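Local coordinates for protein dioxygenase (Pseudomonas brassicacearum, PDB 5V2D) that probably cleaves the central alpha-beta double bond of lignin-derived stilbenes with dioxygen at a non-haem iron centre, at residues V65-Q70 / T139-V144; R102-D107 / L168-E173; N307-D312 / R383-G388; D377-G382 / A445-A450. All coordinates share one frame; numbering follows the deposited sequence.

Interaction 1 of 4, residues V65-Q70 / T139-V144; sequences VAPDPQ and TANTSV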
loop_
_atom_site.group_PDB
_atom_site.type_symbol
_atom_site.label_atom_id
_atom_site.label_comp_id
_atom_site.label_asym_id
_atom_site.label_seq_id
_atom_site.Cartn_x
_atom_site.Cartn_y
_atom_site.Cartn_z
ATOM N N VAL A 65 -6.504 2.218 -5.279
ATOM C CA VAL A 65 -7.315 1.009 -5.081
ATOM C C VAL A 65 -7.684 0.887 -3.612
ATOM O O VAL A 65 -6.850 1.137 -2.708
ATOM C CB VAL A 65 -6.620 -0.238 -5.625
ATOM C CG1 VAL A 65 -5.273 -0.515 -4.937
ATOM C CG2 VAL A 65 -7.503 -1.462 -5.584
ATOM N N ALA A 66 -8.935 0.525 -3.386
ATOM C CA ALA A 66 -9.456 0.232 -2.092
ATOM C C ALA A 66 -9.998 -1.206 -2.002
ATOM O O ALA A 66 -10.806 -1.585 -2.797
ATOM C CB ALA A 66 -10.572 1.171 -1.752
ATOM N N PRO A 67 -9.679 -1.885 -0.918
ATOM C CA PRO A 67 -10.467 -3.060 -0.579
ATOM C C PRO A 67 -11.902 -2.653 -0.319
ATOM O O PRO A 67 -12.134 -1.665 0.382
ATOM C CB PRO A 67 -9.796 -3.587 0.697
ATOM C CG PRO A 67 -8.465 -2.950 0.727
ATOM C CD PRO A 67 -8.626 -1.609 0.079
ATOM N N ASP A 68 -12.853 -3.338 -0.927
ATOM C CA ASP A 68 -14.249 -2.974 -0.772
ATOM C C ASP A 68 -15.103 -4.256 -1.020
ATOM O O ASP A 68 -15.487 -4.554 -2.151
ATOM C CB ASP A 68 -14.612 -1.862 -1.731
ATOM C CG ASP A 68 -15.923 -1.127 -1.352
ATOM O OD1 ASP A 68 -16.218 -0.132 -2.045
ATOM O OD2 ASP A 68 -16.629 -1.473 -0.330
ATOM N N PRO A 69 -15.335 -5.048 0.003
ATOM C CA PRO A 69 -15.877 -6.442 -0.228
ATOM C C PRO A 69 -17.194 -6.452 -0.863
ATOM O O PRO A 69 -18.103 -5.774 -0.432
ATOM C CB PRO A 69 -15.939 -7.101 1.151
ATOM C CG PRO A 69 -15.615 -6.030 2.082
ATOM C CD PRO A 69 -15.135 -4.750 1.423
ATOM N N GLN A 70 -17.323 -7.226 -1.961
ATOM C CA GLN A 70 -18.542 -7.284 -2.695
ATOM C C GLN A 70 -19.639 -7.909 -1.850
ATOM O O GLN A 70 -20.798 -7.489 -1.951
ATOM C CB GLN A 70 -18.379 -8.115 -3.960
ATOM C CG GLN A 70 -19.645 -8.350 -4.776
ATOM C CD GLN A 70 -20.076 -7.136 -5.515
ATOM O OE1 GLN A 70 -19.794 -6.996 -6.692
ATOM N NE2 GLN A 70 -20.786 -6.211 -4.791
ATOM N N THR A 139 -7.459 -10.790 -4.677
ATOM C CA THR A 139 -8.386 -9.656 -4.822
ATOM C C THR A 139 -7.817 -8.418 -5.500
ATOM O O THR A 139 -8.541 -7.464 -5.691
ATOM C CB THR A 139 -8.839 -9.198 -3.396
ATOM O OG1 THR A 139 -7.659 -8.963 -2.602
ATOM C CG2 THR A 139 -9.719 -10.275 -2.773
ATOM N N ALA A 140 -6.526 -8.407 -5.866
ATOM C CA ALA A 140 -5.896 -7.339 -6.629
ATOM C C ALA A 140 -6.201 -5.980 -5.977
ATOM O O ALA A 140 -6.568 -5.064 -6.692
ATOM C CB ALA A 140 -6.383 -7.378 -8.061
ATOM N N ASN A 141 -6.050 -5.892 -4.650
ATOM C CA ASN A 141 -6.603 -4.803 -3.843
ATOM C C ASN A 141 -5.649 -3.818 -3.197
ATOM O O ASN A 141 -6.115 -2.995 -2.400
ATOM C CB ASN A 141 -7.541 -5.403 -2.804
ATOM C CG ASN A 141 -6.833 -6.068 -1.676
ATOM O OD1 ASN A 141 -5.634 -6.261 -1.719
ATOM N ND2 ASN A 141 -7.604 -6.426 -0.626
ATOM N N THR A 142 -4.338 -3.928 -3.490
ATOM C CA THR A 142 -3.346 -3.249 -2.665
ATOM C C THR A 142 -2.702 -2.056 -3.301
ATOM O O THR A 142 -2.570 -0.986 -2.644
ATOM C CB THR A 142 -2.308 -4.259 -2.140
ATOM O OG1 THR A 142 -2.990 -5.225 -1.345
ATOM C CG2 THR A 142 -1.277 -3.613 -1.263
ATOM N N SER A 143 -2.288 -2.168 -4.568
ATOM C CA SER A 143 -1.729 -1.022 -5.268
ATOM C C SER A 143 -2.134 -0.997 -6.696
ATOM O O SER A 143 -2.599 -1.969 -7.262
ATOM C CB SER A 143 -0.177 -1.073 -5.295
ATOM O OG SER A 143 0.364 -1.041 -3.985
ATOM N N VAL A 144 -1.883 0.154 -7.328
ATOM C CA VAL A 144 -2.066 0.325 -8.752
ATOM C C VAL A 144 -0.862 1.030 -9.313
ATOM O O VAL A 144 -0.273 1.883 -8.648
ATOM C CB VAL A 144 -3.384 1.070 -9.087
ATOM C CG1 VAL A 144 -4.594 0.180 -8.927
ATOM C CG2 VAL A 144 -3.567 2.315 -8.213
#
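Val65 presses CG1 against the peptide link between Thr142 and Ser143, joining two successive blades of the seven-bladed beta-propeller of the carotenoid cleavage oxygenase family close to its iron. Strand 60-67 lies within one blade and strand 143-147 is an edge strand of the next, on the side of the iron; no hydrogen bond links the segments. The packing is tightest at the valine. Its CG1 stands between backbone N and carbonyl carbon (chi1 61°), which brings it to 3.4 Å from both Thr142 C and Ser143 N. The second methyl, CG2, lies 3.8 Å from Asn141 O, while Val65 CB meets Val144 CG1 at 3.9 Å. Pro67 crosses the side chain of Asn141 at about a right angle, with its CB 3.8 Å from ND2, a nitrogen already held by the carbonyls of Phe81 and Gly83. Beyond Pro67 the contact ends: Asp68 turns away to a salt bridge with Arg101, and only Gln70 is partly exposed. Ala140 O and Asn141 O are buried by this packing, with no polar partner in the model. A classic beta bulge at Thr142 and Ser143, opposite Leu154, starts the strand beside the metal. Val65 pairs through its backbone with the iron ligand His495, and Ser143 OG bonds the carbonyl of Ala187, next in sequence to the ligand His188. The side chain of Thr142 is about 4 Å from the bound iron(III) ion, consistent with the threonine or valine shielding one coordination position in relatives; its OG1 donates to Asn141 OD1 at 2.9 Å.

Interaction 2 of 4, residues R102-D107 / L168-E173; sequences RYVQTD and LETLGE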
loop_
_atom_site.group_PDB
_atom_site.type_symbol
_atom_site.label_atom_id
_atom_site.label_comp_id
_atom_site.label_asym_id
_atom_site.label_seq_id
_atom_site.Cartn_x
_atom_site.Cartn_y
_atom_site.Cartn_z
ATOM N N ARG A 102 -14.427 1.336 -10.316
ATOM C CA ARG A 102 -14.817 -0.000 -10.818
ATOM C C ARG A 102 -14.065 -1.104 -10.047
ATOM O O ARG A 102 -12.891 -0.939 -9.706
ATOM C CB ARG A 102 -14.493 -0.207 -12.329
ATOM C CG ARG A 102 -15.164 0.698 -13.351
ATOM C CD ARG A 102 -16.691 0.443 -13.433
ATOM N NE ARG A 102 -17.529 0.994 -14.513
ATOM C CZ ARG A 102 -18.257 2.125 -14.488
ATOM N NH1 ARG A 102 -18.199 2.980 -13.493
ATOM N NH2 ARG A 102 -19.032 2.427 -15.522
ATOM N N TYR A 103 -14.731 -2.233 -9.896
ATOM C CA TYR A 103 -14.125 -3.421 -9.331
ATOM C C TYR A 103 -13.181 -4.017 -10.320
ATOM O O TYR A 103 -13.457 -4.036 -11.538
ATOM C CB TYR A 103 -15.167 -4.489 -9.002
ATOM C CG TYR A 103 -15.801 -4.402 -7.620
ATOM C CD1 TYR A 103 -17.142 -4.277 -7.470
ATOM C CD2 TYR A 103 -15.002 -4.438 -6.468
ATOM C CE1 TYR A 103 -17.711 -4.252 -6.213
ATOM C CE2 TYR A 103 -15.591 -4.435 -5.221
ATOM C CZ TYR A 103 -16.964 -4.292 -5.114
ATOM O OH TYR A 103 -17.512 -4.219 -3.848
ATOM N N VAL A 104 -12.058 -4.507 -9.826
ATOM C CA VAL A 104 -11.235 -5.441 -10.617
ATOM C C VAL A 104 -12.028 -6.751 -10.779
ATOM O O VAL A 104 -12.418 -7.376 -9.806
ATOM C CB VAL A 104 -9.893 -5.782 -9.954
ATOM C CG1 VAL A 104 -9.001 -6.513 -10.907
ATOM C CG2 VAL A 104 -9.128 -4.498 -9.578
ATOM N N GLN A 105 -12.269 -7.167 -12.013
ATOM C CA GLN A 105 -13.053 -8.395 -12.246
ATOM C C GLN A 105 -12.125 -9.621 -12.166
ATOM O O GLN A 105 -11.915 -10.347 -13.139
ATOM C CB GLN A 105 -13.819 -8.326 -13.546
ATOM C CG GLN A 105 -14.758 -7.158 -13.524
ATOM C CD GLN A 105 -16.054 -7.394 -14.226
ATOM O OE1 GLN A 105 -16.210 -8.351 -14.998
ATOM N NE2 GLN A 105 -17.017 -6.519 -13.970
ATOM N N THR A 106 -11.664 -9.873 -10.962
ATOM C CA THR A 106 -10.879 -11.040 -10.638
ATOM C C THR A 106 -11.713 -12.312 -10.794
ATOM O O THR A 106 -12.934 -12.281 -10.677
ATOM C CB THR A 106 -10.332 -11.013 -9.194
ATOM O OG1 THR A 106 -11.399 -10.982 -8.289
ATOM C CG2 THR A 106 -9.377 -9.797 -8.984
ATOM N N ASP A 107 -11.038 -13.439 -10.957
ATOM C CA ASP A 107 -11.760 -14.699 -10.968
ATOM C C ASP A 107 -12.527 -14.855 -9.616
ATOM O O ASP A 107 -13.613 -15.367 -9.596
ATOM C CB ASP A 107 -10.863 -15.905 -11.088
ATOM C CG ASP A 107 -10.080 -15.973 -12.381
ATOM O OD1 ASP A 107 -10.347 -15.294 -13.318
ATOM O OD2 ASP A 107 -9.172 -16.848 -12.490
ATOM N N LEU A 168 -11.138 1.685 -17.023
ATOM C CA LEU A 168 -10.990 0.741 -15.871
ATOM C C LEU A 168 -11.697 -0.603 -16.128
ATOM O O LEU A 168 -11.946 -1.367 -15.189
ATOM C CB LEU A 168 -11.382 1.389 -14.570
ATOM C CG LEU A 168 -10.576 2.618 -14.182
ATOM C CD1 LEU A 168 -11.217 3.150 -12.850
ATOM C CD2 LEU A 168 -9.123 2.250 -13.990
ATOM N N GLU A 169 -11.939 -0.910 -17.418
ATOM C CA GLU A 169 -12.364 -2.252 -17.813
ATOM C C GLU A 169 -11.221 -3.238 -17.422
ATOM O O GLU A 169 -10.046 -2.952 -17.609
ATOM C CB GLU A 169 -12.710 -2.313 -19.340
ATOM C CG GLU A 169 -13.200 -3.676 -19.801
ATOM C CD GLU A 169 -13.278 -3.839 -21.364
ATOM O OE1 GLU A 169 -12.936 -2.891 -22.201
ATOM O OE2 GLU A 169 -13.645 -4.998 -21.747
ATOM N N THR A 170 -11.579 -4.385 -16.860
ATOM C CA THR A 170 -10.602 -5.426 -16.544
ATOM C C THR A 170 -10.173 -6.155 -17.812
ATOM O O THR A 170 -11.001 -6.642 -18.545
ATOM C CB THR A 170 -11.153 -6.400 -15.494
ATOM O OG1 THR A 170 -11.404 -5.683 -14.265
ATOM C CG2 THR A 170 -10.158 -7.443 -15.205
ATOM N N LEU A 171 -8.885 -6.226 -18.046
ATOM C CA LEU A 171 -8.293 -6.942 -19.195
ATOM C C LEU A 171 -7.901 -8.344 -18.885
ATOM O O LEU A 171 -7.923 -9.179 -19.764
ATOM C CB LEU A 171 -7.065 -6.197 -19.737
ATOM C CG LEU A 171 -7.426 -4.746 -20.100
ATOM C CD1 LEU A 171 -6.276 -3.847 -20.539
ATOM C CD2 LEU A 171 -8.518 -4.780 -21.193
ATOM N N GLY A 172 -7.626 -8.700 -17.638
ATOM C CA GLY A 172 -7.318 -10.122 -17.289
ATOM C C GLY A 172 -6.057 -10.114 -16.453
ATOM O O GLY A 172 -5.411 -9.065 -16.222
ATOM N N GLU A 173 -5.686 -11.280 -16.005
ATOM C CA GLU A 173 -4.456 -11.468 -15.294
ATOM C C GLU A 173 -3.320 -11.058 -16.217
ATOM O O GLU A 173 -3.297 -11.404 -17.376
ATOM C CB GLU A 173 -4.291 -12.912 -14.854
ATOM C CG GLU A 173 -3.049 -13.124 -14.038
ATOM C CD GLU A 173 -2.866 -14.591 -13.585
ATOM O OE1 GLU A 173 -2.670 -15.415 -14.527
ATOM O OE2 GLU A 173 -2.839 -14.926 -12.346
HETATM O O HOH W 1 -13.099 -3.569 -14.296
#
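An inverse gamma turn centred on Gln105 meets Thr170 through a nearly straight hydrogen bond, from Gln105 N to Thr170 OG1 (2.8 Å, 176° at the hydrogen). The threonine hydroxyl sits beside its own backbone N, anti to the carbonyl carbon (chi1 -63°), and there it takes the amide hydrogen while giving its own to a bridging water. That water lies 2.7 Å from Thr170 OG1 and donates in turn to Tyr103 O at 2.8 Å and Leu168 O at 2.6 Å, so one molecule bridges the two backbones where they do not pair directly. In the propeller, strand 96-103 ends here in one blade, and strand 170-173 forms an edge strand of the following one. Gln105 CB and CG cross the threonine at a slant, CB 3.7 Å from Thr170 OG1, before the chain bends at chi2 toward helix 107-115. Arg102 CG packs on Leu168 CB at 4.0 Å. The turn itself is closed by a weak bond from Thr106 N to Val104 O. Thr106 then serves as N-cap of that helix, its OG1 accepting from Leu109 N. Val104 packs on Trp161 and Met163 of strand 161-163.

Interaction 3 of 4, residues N307-D312 / R383-G388; sequences NAFDED and RQYAHG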
loop_
_atom_site.group_PDB
_atom_site.type_symbol
_atom_site.label_atom_id
_atom_site.label_comp_id
_atom_site.label_asym_id
_atom_site.label_seq_id
_atom_site.Cartn_x
_atom_site.Cartn_y
_atom_site.Cartn_z
ATOM N N ASN A 307 11.917 6.290 0.648
ATOM C CA ASN A 307 12.855 6.314 -0.452
ATOM C C ASN A 307 14.138 5.636 0.002
ATOM O O ASN A 307 14.313 5.335 1.166
ATOM C CB ASN A 307 13.104 7.738 -1.025
ATOM C CG ASN A 307 13.702 7.712 -2.404
ATOM O OD1 ASN A 307 13.571 6.735 -3.165
ATOM N ND2 ASN A 307 14.357 8.822 -2.758
ATOM N N ALA A 308 15.036 5.388 -0.930
ATOM C CA ALA A 308 16.341 4.773 -0.677
ATOM C C ALA A 308 17.323 5.249 -1.713
ATOM O O ALA A 308 16.939 5.639 -2.799
ATOM C CB ALA A 308 16.205 3.245 -0.765
ATOM N N PHE A 309 18.593 5.248 -1.361
ATOM C CA PHE A 309 19.628 5.550 -2.313
ATOM C C PHE A 309 20.914 4.916 -1.830
ATOM O O PHE A 309 21.003 4.438 -0.684
ATOM C CB PHE A 309 19.745 7.076 -2.507
ATOM C CG PHE A 309 20.151 7.788 -1.290
ATOM C CD1 PHE A 309 21.507 8.046 -1.019
ATOM C CD2 PHE A 309 19.188 8.175 -0.354
ATOM C CE1 PHE A 309 21.882 8.720 0.142
ATOM C CE2 PHE A 309 19.573 8.816 0.839
ATOM C CZ PHE A 309 20.932 9.069 1.073
ATOM N N ASP A 310 21.922 4.871 -2.671
ATOM C CA ASP A 310 23.201 4.280 -2.256
ATOM C C ASP A 310 24.341 5.211 -2.678
ATOM O O ASP A 310 24.224 5.947 -3.666
ATOM C CB ASP A 310 23.405 2.868 -2.769
ATOM C CG ASP A 310 23.722 2.797 -4.277
ATOM O OD1 ASP A 310 22.820 2.542 -5.109
ATOM O OD2 ASP A 310 24.911 2.986 -4.617
ATOM N N GLU A 311 25.424 5.146 -1.929
ATOM C CA GLU A 311 26.581 5.976 -2.252
ATOM C C GLU A 311 27.806 5.319 -1.632
ATOM O O GLU A 311 27.806 4.939 -0.448
ATOM C CB GLU A 311 26.401 7.369 -1.669
ATOM C CG GLU A 311 27.396 8.326 -2.262
ATOM C CD GLU A 311 27.479 9.678 -1.529
ATOM O OE1 GLU A 311 26.561 10.054 -0.732
ATOM O OE2 GLU A 311 28.516 10.357 -1.755
ATOM N N ASP A 312 28.821 5.086 -2.459
ATOM C CA ASP A 312 30.062 4.414 -2.034
ATOM C C ASP A 312 29.763 3.016 -1.550
ATOM O O ASP A 312 29.140 2.138 -2.287
ATOM C CB ASP A 312 30.849 5.315 -1.022
ATOM C CG ASP A 312 31.284 6.634 -1.676
ATOM O OD1 ASP A 312 31.735 6.606 -2.868
ATOM O OD2 ASP A 312 31.126 7.721 -1.070
ATOM N N ARG A 383 17.210 7.703 -5.640
ATOM C CA ARG A 383 18.333 8.655 -5.738
ATOM C C ARG A 383 18.368 9.477 -4.454
ATOM O O ARG A 383 17.371 9.592 -3.685
ATOM C CB ARG A 383 18.188 9.683 -6.885
ATOM C CG ARG A 383 17.576 9.292 -8.204
ATOM C CD ARG A 383 18.484 8.398 -9.097
ATOM N NE ARG A 383 17.906 7.031 -9.271
ATOM C CZ ARG A 383 17.886 6.292 -10.390
ATOM N NH1 ARG A 383 18.412 6.747 -11.521
ATOM N NH2 ARG A 383 17.361 5.059 -10.374
ATOM N N GLN A 384 19.458 10.187 -4.300
ATOM C CA GLN A 384 19.612 11.112 -3.192
ATOM C C GLN A 384 18.449 12.111 -3.258
ATOM O O GLN A 384 18.019 12.580 -4.331
ATOM C CB GLN A 384 20.980 11.887 -3.336
ATOM C CG GLN A 384 21.977 12.021 -2.175
ATOM C CD GLN A 384 21.410 12.247 -0.762
ATOM O OE1 GLN A 384 20.194 12.168 -0.414
ATOM N NE2 GLN A 384 22.381 12.325 0.127
ATOM N N TYR A 385 17.913 12.449 -2.124
ATOM C CA TYR A 385 16.682 13.191 -2.052
ATOM C C TYR A 385 16.635 13.874 -0.720
ATOM O O TYR A 385 17.368 13.494 0.165
ATOM C CB TYR A 385 15.460 12.243 -2.249
ATOM C CG TYR A 385 15.017 11.535 -1.013
ATOM C CD1 TYR A 385 13.772 11.757 -0.497
ATOM C CD2 TYR A 385 15.848 10.589 -0.359
ATOM C CE1 TYR A 385 13.340 11.094 0.664
ATOM C CE2 TYR A 385 15.449 9.947 0.795
ATOM C CZ TYR A 385 14.194 10.191 1.294
ATOM O OH TYR A 385 13.739 9.632 2.439
ATOM N N ALA A 386 15.733 14.849 -0.583
ATOM C CA ALA A 386 15.632 15.645 0.627
ATOM C C ALA A 386 14.241 15.940 1.160
ATOM O O ALA A 386 14.108 16.728 2.104
ATOM C CB ALA A 386 16.379 16.985 0.429
ATOM N N HIS A 387 13.216 15.357 0.531
ATOM C CA HIS A 387 11.837 15.645 0.909
ATOM C C HIS A 387 10.946 14.405 0.935
ATOM O O HIS A 387 11.118 13.537 0.126
ATOM C CB HIS A 387 11.248 16.610 -0.118
ATOM C CG HIS A 387 11.971 17.915 -0.187
ATOM N ND1 HIS A 387 11.594 18.992 0.594
ATOM C CD2 HIS A 387 13.048 18.314 -0.921
ATOM C CE1 HIS A 387 12.489 19.957 0.428
ATOM N NE2 HIS A 387 13.330 19.604 -0.545
ATOM N N GLY A 388 10.000 14.373 1.844
ATOM C CA GLY A 388 8.959 13.305 1.847
ATOM C C GLY A 388 7.637 13.848 2.356
ATOM O O GLY A 388 7.619 14.878 3.069
#
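Gln384 OE1 accepts a hydrogen bond from Tyr385 N at 2.9 Å and, in the same position, rests over a face of the Phe309 ring. The glutamine chain bends at chi2, which lays its amide back over the phenylalanine; amide and ring planes are 20° apart and stacked, with OE1 3.5 Å above the ring plane and displaced toward the rim. Gln384 CA makes a CH-pi contact with the same ring, 4.2 Å from its centroid. Phe309 CB meanwhile bears on the backbone, 3.4 Å from Arg383 C. A second pairing involves Tyr385, whose face receives Asn307: CB stands 3.6 Å from the centroid in a CH-pi contact and ND2 lies 3.2 Å above the plane near CG, the amide standing steeply, 77°, to the ring. Strand 301-311, an edge strand of its propeller blade, is thus met by the loop that leads into strand 387-392 of the next blade. Asn307 has its CG anti to the backbone N (chi1 -161°), which directs its amide to that loop, where OD1 takes the N-H of Gly382 and ND2 bonds Tyr380 O. Losing the Phe309 ring to an alanine here would probably leave the Gln384 amide without its stacking surface and open a gap beside Tyr385. Tyr316 also meets the Phe309 ring, and the hydroxyl of Tyr385 bonds Asp318, both from the neighbouring strand 314-322. Phe309 CD2 touches the tyrosine at its edge, 4.1 Å from Tyr385 CD2.

Interaction 4 of 4, residues D377-G382 / A445-A450; sequences DDRYIG and ADAEEA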
loop_
_atom_site.group_PDB
_atom_site.type_symbol
_atom_site.label_atom_id
_atom_site.label_comp_id
_atom_site.label_asym_id
_atom_site.label_seq_id
_atom_site.Cartn_x
_atom_site.Cartn_y
_atom_site.Cartn_z
ATOM N N ASP A 377 8.916 12.302 -4.095
ATOM C CA ASP A 377 8.783 12.775 -5.455
ATOM C C ASP A 377 9.150 11.606 -6.389
ATOM O O ASP A 377 10.289 11.131 -6.295
ATOM C CB ASP A 377 9.729 13.981 -5.624
ATOM C CG ASP A 377 9.601 14.701 -6.962
ATOM O OD1 ASP A 377 9.298 14.062 -7.986
ATOM O OD2 ASP A 377 9.917 15.938 -6.973
ATOM N N ASP A 378 8.226 11.167 -7.264
ATOM C CA ASP A 378 8.493 10.051 -8.183
ATOM C C ASP A 378 9.780 10.197 -8.974
ATOM O O ASP A 378 10.432 9.219 -9.367
ATOM C CB ASP A 378 7.362 9.892 -9.209
ATOM C CG ASP A 378 6.105 9.264 -8.609
ATOM O OD1 ASP A 378 6.201 8.589 -7.585
ATOM O OD2 ASP A 378 4.993 9.437 -9.178
ATOM N N ARG A 379 10.166 11.445 -9.253
ATOM C CA ARG A 379 11.354 11.699 -10.066
ATOM C C ARG A 379 12.648 11.423 -9.327
ATOM O O ARG A 379 13.672 11.372 -9.956
ATOM C CB ARG A 379 11.334 13.107 -10.610
ATOM C CG ARG A 379 10.071 13.420 -11.470
ATOM C CD ARG A 379 9.952 14.924 -11.686
ATOM N NE ARG A 379 9.833 15.652 -10.429
ATOM C CZ ARG A 379 10.034 16.975 -10.307
ATOM N NH1 ARG A 379 10.385 17.691 -11.376
ATOM N NH2 ARG A 379 9.996 17.598 -9.099
ATOM N N TYR A 380 12.595 11.164 -8.004
ATOM C CA TYR A 380 13.760 10.933 -7.164
ATOM C C TYR A 380 13.795 9.547 -6.545
ATOM O O TYR A 380 14.626 9.260 -5.651
ATOM C CB TYR A 380 13.741 12.002 -6.024
ATOM C CG TYR A 380 14.080 13.347 -6.587
ATOM C CD1 TYR A 380 13.158 14.073 -7.353
ATOM C CD2 TYR A 380 15.375 13.852 -6.455
ATOM C CE1 TYR A 380 13.504 15.288 -7.921
ATOM C CE2 TYR A 380 15.732 15.065 -7.003
ATOM C CZ TYR A 380 14.795 15.764 -7.741
ATOM O OH TYR A 380 15.134 16.935 -8.303
ATOM N N ILE A 381 12.890 8.671 -6.985
ATOM C CA ILE A 381 12.897 7.288 -6.482
ATOM C C ILE A 381 14.281 6.663 -6.695
ATOM O O ILE A 381 14.793 6.623 -7.808
ATOM C CB ILE A 381 11.788 6.480 -7.150
ATOM C CG1 ILE A 381 10.472 6.890 -6.472
ATOM C CG2 ILE A 381 12.030 4.985 -6.962
ATOM C CD1 ILE A 381 9.245 6.201 -7.131
ATOM N N GLY A 382 14.889 6.151 -5.642
ATOM C CA GLY A 382 16.172 5.502 -5.827
ATOM C C GLY A 382 17.405 6.405 -5.798
ATOM O O GLY A 382 18.530 5.902 -5.911
ATOM N N ALA A 445 7.433 20.014 -15.363
ATOM C CA ALA A 445 8.522 19.025 -15.533
ATOM C C ALA A 445 9.898 19.596 -15.116
ATOM O O ALA A 445 10.806 18.891 -14.742
ATOM C CB ALA A 445 8.512 18.478 -16.949
ATOM N N ASP A 446 10.012 20.911 -15.143
ATOM C CA ASP A 446 11.191 21.640 -14.597
ATOM C C ASP A 446 11.401 21.664 -13.096
ATOM O O ASP A 446 12.442 22.054 -12.624
ATOM C CB ASP A 446 11.041 23.117 -14.969
ATOM C CG ASP A 446 11.872 23.456 -16.170
ATOM O OD1 ASP A 446 12.531 24.515 -16.190
ATOM O OD2 ASP A 446 11.899 22.640 -17.124
ATOM N N ALA A 447 10.356 21.414 -12.348
ATOM C CA ALA A 447 10.299 21.865 -10.994
ATOM C C ALA A 447 11.351 21.158 -10.149
ATOM O O ALA A 447 11.617 19.982 -10.355
ATOM C CB ALA A 447 8.914 21.634 -10.438
ATOM N N GLU A 448 11.892 21.892 -9.192
ATOM C CA GLU A 448 12.785 21.308 -8.200
ATOM C C GLU A 448 12.038 20.206 -7.409
ATOM O O GLU A 448 10.790 20.064 -7.451
ATOM C CB GLU A 448 13.329 22.409 -7.250
ATOM C CG GLU A 448 14.751 23.084 -7.411
ATOM C CD GLU A 448 15.373 23.233 -8.864
ATOM O OE1 GLU A 448 15.593 22.192 -9.566
ATOM O OE2 GLU A 448 15.691 24.391 -9.297
ATOM N N GLU A 449 12.851 19.419 -6.698
ATOM C CA GLU A 449 12.327 18.301 -5.901
ATOM C C GLU A 449 11.193 18.767 -4.990
ATOM O O GLU A 449 11.349 19.722 -4.230
ATOM C CB GLU A 449 13.423 17.624 -5.016
ATOM C CG GLU A 449 12.884 16.341 -4.391
ATOM C CD GLU A 449 13.753 15.752 -3.261
ATOM O OE1 GLU A 449 14.895 16.200 -3.100
ATOM O OE2 GLU A 449 13.273 14.857 -2.534
ATOM N N ALA A 450 10.063 18.059 -5.059
ATOM C CA ALA A 450 8.942 18.228 -4.123
ATOM C C ALA A 450 8.282 19.580 -4.256
ATOM O O ALA A 450 7.555 20.015 -3.323
ATOM C CB ALA A 450 9.335 18.003 -2.647
HETATM O O HOH W 2 10.983 13.603 -2.549
HETATM O O HOH W 3 13.465 17.968 -10.206
#
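Arg379 reaches over to the backbone of the 445-450 loop with both terminal nitrogens: NH1 donates to Ala447 O at 2.8 Å and NH2 to Glu448 O at 3.1 Å. The second carbonyl lies in the guanidinium plane, yet the donor stands above the plane of that carbonyl and not on a lone pair. Asp377 holds the NE/NH2 edge of the group, side-on, with NE bonded to OD1 and NH2 forming a salt bridge to OD2 at 2.7 Å, each oxygen using its syn lone pair. The anti lone pair of OD2 takes the N-H of Ala450 at 2.9 Å and 172°, so this carboxylate grips both loops. Its OD1 also accepts from Arg379 N, closing an Asx turn that opens the 3-10 segment 378-380. The loops follow the edge strands 371-375 and 433-442 of adjacent propeller blades. With a leucine in place of Arg379, the carbonyls of Ala447 and Glu448 would probably lose their guanidinium donors, and Asp377 would be left without its charged mate. Glu449 CG makes a CH-pi contact over the centre of the Tyr380 ring, 3.6 Å from its centroid, and the carboxylate continues over the same ring, its plane 17° from the ring's. One water joins Tyr380 OH to Ala447 O; another links Asp377 N to Glu449 OE2. Further out, the glutamate OE1 accepts from Ala386 N, and Arg379 packs on Pro442.

From the N terminus, interaction 1 opens at 65-70 and interaction 2 at 102-107; they close in the same order, at 139-144 and 168-173, so the two loops cross. Both tie the first blade to the second, and they touch where Tyr103 OH meets Asp68 O. Later in the chain, interaction 3 opens at 307-312 and closes at 383-388, directly after the 377-382 opening of interaction 4, which closes at 445-450; these loops cross too and touch through Asn307. Together they link three consecutive blades. Interactions 2 and 3 lie on opposite sides of the chain's centre, their own centres about 35 Å apart.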